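Local coordinates for protein L-lactate dehydrogenase (Trichomonas vaginalis, PDB 4UUL) that reduces pyruvate to L-lactate with NADH as a lactate dehydrogenase that evolved within the malate dehydrogenase family, at residues 29-40 with 75-84. The protein carries 1 engineered substitution. Numbering follows the deposited sequence.
Sequences LYGDRQVYLHLL and AAFKDIDCAF
His38 ND1 donates a hydrogen bond to Ala75 O (2.9 Å, N-H...O angle 149°), a buried imidazole tying a strand to the end of a helix. The acceptor lies close to the ring plane, and NE2 at the far side of the ring is paired with His6 ND1, so both nitrogens are used and the ring's rotation is fixed. Its faces are filled too: Ile80 CG2 sits almost squarely over one, 3.9 Å from the ring centroid in a CH-pi contact, while Tyr36 CE1 covers the opposite face nearer the rim. Two residues further along the strand, Leu40 CB packs on Ala76 CB at 3.8 Å, and its CG, anti to the backbone N (chi1 177°), carries CD2 to Phe77 CE1. At the other end Cys82 SG approaches the edge of the Tyr30 ring, 3.6 Å from OH. Arg33 NH1 and Asp81 OD1 share a water, weakly on the carboxylate side; Arg33 NE bonds Glu3 O, and Asp81 also takes a salt bridge from Lys120 and the N-H of His6. In the parallel Rossmann sheet, strand 5-10 runs between strands 35-40 and 82-85; helix 97-118 packs against Phe77 and Ile80, and helix 242-257 against Leu29, Tyr30, Cys82 and Phe84.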
loop_
_atom_site.group_PDB
_atom_site.type_symbol
_atom_site.label_atom_id
_atom_site.label_comp_id
_atom_site.label_asym_id
_atom_site.label_seq_id
_atom_site.Cartn_x
_atom_site.Cartn_y
_atom_site.Cartn_z
ATOM N N LEU B 29 8.001 6.937 -4.156
ATOM C CA LEU B 29 8.138 7.356 -5.556
ATOM C C LEU B 29 9.282 8.368 -5.709
ATOM O O LEU B 29 10.146 8.184 -6.550
ATOM C CB LEU B 29 6.830 7.972 -6.006
ATOM C CG LEU B 29 6.817 8.466 -7.451
ATOM C CD1 LEU B 29 7.144 7.370 -8.438
ATOM C CD2 LEU B 29 5.452 9.036 -7.831
ATOM N N TYR B 30 9.281 9.422 -4.904
ATOM C CA TYR B 30 10.177 10.571 -5.065
ATOM C C TYR B 30 11.319 10.604 -4.040
ATOM O O TYR B 30 12.040 11.595 -3.923
ATOM C CB TYR B 30 9.359 11.865 -4.970
ATOM C CG TYR B 30 8.818 12.324 -6.310
ATOM C CD1 TYR B 30 9.601 13.037 -7.178
ATOM C CD2 TYR B 30 7.505 12.052 -6.670
ATOM C CE1 TYR B 30 9.103 13.494 -8.380
ATOM C CE2 TYR B 30 7.008 12.459 -7.896
ATOM C CZ TYR B 30 7.804 13.231 -8.730
ATOM O OH TYR B 30 7.289 13.680 -9.911
ATOM N N GLY B 31 11.489 9.520 -3.299
ATOM C CA GLY B 31 12.640 9.453 -2.421
ATOM C C GLY B 31 12.592 10.478 -1.299
ATOM O O GLY B 31 11.571 10.594 -0.630
ATOM N N ASP B 32 13.676 11.204 -1.086
ATOM C CA ASP B 32 13.694 12.189 -0.023
ATOM C C ASP B 32 12.839 13.429 -0.296
ATOM O O ASP B 32 12.612 14.230 0.598
ATOM C CB ASP B 32 15.134 12.647 0.260
ATOM C CG ASP B 32 15.988 11.563 0.872
ATOM O OD1 ASP B 32 15.457 10.528 1.298
ATOM O OD2 ASP B 32 17.202 11.750 0.921
ATOM N N ARG B 33 12.408 13.613 -1.534
ATOM C CA ARG B 33 11.664 14.801 -1.902
ATOM C C ARG B 33 10.212 14.707 -1.423
ATOM O O ARG B 33 9.612 13.638 -1.486
ATOM C CB ARG B 33 11.704 14.952 -3.413
ATOM C CG ARG B 33 11.069 16.227 -3.910
ATOM C CD ARG B 33 11.297 16.390 -5.404
ATOM N NE ARG B 33 10.662 17.616 -5.881
ATOM C CZ ARG B 33 10.448 17.899 -7.153
ATOM N NH1 ARG B 33 10.827 17.035 -8.078
ATOM N NH2 ARG B 33 9.833 19.026 -7.476
ATOM N N GLN B 34 9.643 15.809 -0.948
ATOM C CA GLN B 34 8.236 15.782 -0.585
ATOM C C GLN B 34 7.311 15.732 -1.792
ATOM O O GLN B 34 7.716 16.131 -2.907
ATOM C CB GLN B 34 7.873 16.973 0.258
ATOM C CG GLN B 34 8.487 16.967 1.647
ATOM C CD GLN B 34 7.800 17.949 2.525
ATOM O OE1 GLN B 34 7.762 19.151 2.223
ATOM N NE2 GLN B 34 7.237 17.458 3.622
ATOM N N VAL B 35 6.082 15.282 -1.541
ATOM C CA VAL B 35 5.061 15.213 -2.555
ATOM C C VAL B 35 3.832 15.988 -2.098
ATOM O O VAL B 35 3.537 16.085 -0.906
ATOM C CB VAL B 35 4.693 13.758 -2.892
ATOM C CG1 VAL B 35 5.873 13.059 -3.501
ATOM C CG2 VAL B 35 4.129 13.029 -1.674
ATOM N N TYR B 36 3.150 16.564 -3.079
ATOM C CA TYR B 36 1.891 17.253 -2.878
ATOM C C TYR B 36 0.870 16.565 -3.805
ATOM O O TYR B 36 1.093 16.513 -5.020
ATOM C CB TYR B 36 1.976 18.761 -3.191
ATOM C CG TYR B 36 0.691 19.485 -2.912
ATOM C CD1 TYR B 36 -0.372 19.408 -3.805
ATOM C CD2 TYR B 36 0.553 20.304 -1.806
ATOM C CE1 TYR B 36 -1.544 20.096 -3.598
ATOM C CE2 TYR B 36 -0.622 21.010 -1.586
ATOM C CZ TYR B 36 -1.677 20.879 -2.481
ATOM O OH TYR B 36 -2.844 21.567 -2.257
ATOM N N LEU B 37 -0.170 15.944 -3.228
ATOM C CA LEU B 37 -1.106 15.095 -4.001
ATOM C C LEU B 37 -2.303 15.899 -4.460
ATOM O O LEU B 37 -2.980 16.533 -3.678
ATOM C CB LEU B 37 -1.558 13.893 -3.167
ATOM C CG LEU B 37 -0.440 12.940 -2.730
ATOM C CD1 LEU B 37 -1.028 11.858 -1.883
ATOM C CD2 LEU B 37 0.239 12.401 -3.914
ATOM N N HIS B 38 -2.556 15.834 -5.757
ATOM C CA HIS B 38 -3.803 16.342 -6.353
ATOM C C HIS B 38 -4.689 15.128 -6.588
ATOM O O HIS B 38 -4.303 14.205 -7.308
ATOM C CB HIS B 38 -3.519 17.042 -7.657
ATOM C CG HIS B 38 -2.656 18.253 -7.537
ATOM N ND1 HIS B 38 -3.086 19.504 -7.916
ATOM C CD2 HIS B 38 -1.365 18.415 -7.153
ATOM C CE1 HIS B 38 -2.111 20.382 -7.744
ATOM N NE2 HIS B 38 -1.061 19.755 -7.258
ATOM N N LEU B 39 -5.837 15.097 -5.904
ATOM C CA LEU B 39 -6.697 13.924 -5.849
ATOM C C LEU B 39 -8.030 14.280 -6.474
ATOM O O LEU B 39 -8.824 15.035 -5.892
ATOM C CB LEU B 39 -6.859 13.473 -4.394
ATOM C CG LEU B 39 -5.543 13.182 -3.682
ATOM C CD1 LEU B 39 -5.769 12.977 -2.211
ATOM C CD2 LEU B 39 -4.906 11.923 -4.239
ATOM N N LEU B 40 -8.275 13.790 -7.701
ATOM C CA LEU B 40 -9.436 14.152 -8.482
ATOM C C LEU B 40 -10.438 13.027 -8.531
ATOM O O LEU B 40 -10.079 11.869 -8.767
ATOM C CB LEU B 40 -9.017 14.529 -9.908
ATOM C CG LEU B 40 -10.108 14.879 -10.911
ATOM C CD1 LEU B 40 -10.855 16.145 -10.505
ATOM C CD2 LEU B 40 -9.548 15.000 -12.340
ATOM N N ALA B 75 -7.903 22.772 -10.478
ATOM C CA ALA B 75 -7.235 22.513 -9.219
ATOM C C ALA B 75 -6.446 21.192 -9.281
ATOM O O ALA B 75 -5.417 21.038 -8.624
ATOM C CB ALA B 75 -8.247 22.474 -8.103
ATOM N N ALA B 76 -6.962 20.212 -10.013
ATOM C CA ALA B 76 -6.349 18.906 -10.087
ATOM C C ALA B 76 -5.094 18.902 -10.956
ATOM O O ALA B 76 -4.141 18.197 -10.656
ATOM C CB ALA B 76 -7.357 17.915 -10.618
ATOM N N PHE B 77 -5.097 19.684 -12.033
ATOM C CA PHE B 77 -4.023 19.611 -13.030
ATOM C C PHE B 77 -2.982 20.728 -12.906
ATOM O O PHE B 77 -1.943 20.675 -13.532
ATOM C CB PHE B 77 -4.575 19.593 -14.475
ATOM C CG PHE B 77 -5.283 18.297 -14.858
ATOM C CD1 PHE B 77 -6.619 18.111 -14.561
ATOM C CD2 PHE B 77 -4.613 17.271 -15.494
ATOM C CE1 PHE B 77 -7.270 16.957 -14.897
ATOM C CE2 PHE B 77 -5.284 16.112 -15.833
ATOM C CZ PHE B 77 -6.586 15.956 -15.529
ATOM N N LYS B 78 -3.269 21.753 -12.113
ATOM C CA LYS B 78 -2.424 22.945 -12.049
ATOM C C LYS B 78 -1.000 22.637 -11.584
ATOM O O LYS B 78 -0.768 22.196 -10.463
ATOM C CB LYS B 78 -3.051 24.031 -11.187
ATOM C CG LYS B 78 -2.271 25.317 -11.235
ATOM C CD LYS B 78 -3.021 26.431 -10.513
ATOM C CE LYS B 78 -2.224 27.736 -10.505
ATOM N NZ LYS B 78 -2.971 28.880 -9.882
ATOM N N ASP B 79 -0.056 22.876 -12.470
ATOM C CA ASP B 79 1.374 22.812 -12.200
ATOM C C ASP B 79 1.820 21.435 -11.718
ATOM O O ASP B 79 2.826 21.326 -10.989
ATOM C CB ASP B 79 1.815 23.923 -11.238
ATOM C CG ASP B 79 1.565 25.325 -11.796
ATOM O OD1 ASP B 79 1.611 25.498 -13.023
ATOM O OD2 ASP B 79 1.343 26.252 -11.011
ATOM N N ILE B 80 1.163 20.381 -12.184
ATOM C CA ILE B 80 1.590 19.039 -11.820
ATOM C C ILE B 80 2.880 18.616 -12.514
ATOM O O ILE B 80 3.123 18.991 -13.661
ATOM C CB ILE B 80 0.468 17.995 -11.974
ATOM C CG1 ILE B 80 -0.001 17.891 -13.434
ATOM C CG2 ILE B 80 -0.673 18.331 -11.007
ATOM C CD1 ILE B 80 -0.862 16.691 -13.672
ATOM N N ASP B 81 3.668 17.785 -11.826
ATOM C CA ASP B 81 4.895 17.162 -12.332
ATOM C C ASP B 81 4.660 15.766 -12.948
ATOM O O ASP B 81 5.352 15.349 -13.852
ATOM C CB ASP B 81 5.897 17.011 -11.195
ATOM C CG ASP B 81 6.378 18.360 -10.692
ATOM O OD1 ASP B 81 7.158 19.015 -11.402
ATOM O OD2 ASP B 81 5.963 18.750 -9.603
ATOM N N CYS B 82 3.692 15.047 -12.418
ATOM C CA CYS B 82 3.321 13.752 -12.994
ATOM C C CYS B 82 1.842 13.424 -12.705
ATOM O O CYS B 82 1.223 14.052 -11.832
ATOM C CB CYS B 82 4.272 12.607 -12.608
ATOM S SG CYS B 82 4.170 12.119 -10.884
ATOM N N ALA B 83 1.290 12.471 -13.458
ATOM C CA ALA B 83 -0.078 12.110 -13.326
ATOM C C ALA B 83 -0.254 10.635 -13.524
ATOM O O ALA B 83 0.311 10.011 -14.427
ATOM C CB ALA B 83 -0.922 12.836 -14.393
ATOM N N PHE B 84 -1.104 10.064 -12.669
ATOM C CA PHE B 84 -1.579 8.687 -12.771
ATOM C C PHE B 84 -3.043 8.772 -13.217
ATOM O O PHE B 84 -3.933 9.095 -12.412
ATOM C CB PHE B 84 -1.458 7.987 -11.428
ATOM C CG PHE B 84 -0.041 7.787 -10.970
ATOM C CD1 PHE B 84 0.645 8.781 -10.276
ATOM C CD2 PHE B 84 0.607 6.591 -11.228
ATOM C CE1 PHE B 84 1.927 8.583 -9.853
ATOM C CE2 PHE B 84 1.925 6.411 -10.767
ATOM C CZ PHE B 84 2.558 7.415 -10.081
HETATM O O HOH W 1 9.865 17.740 -10.758
#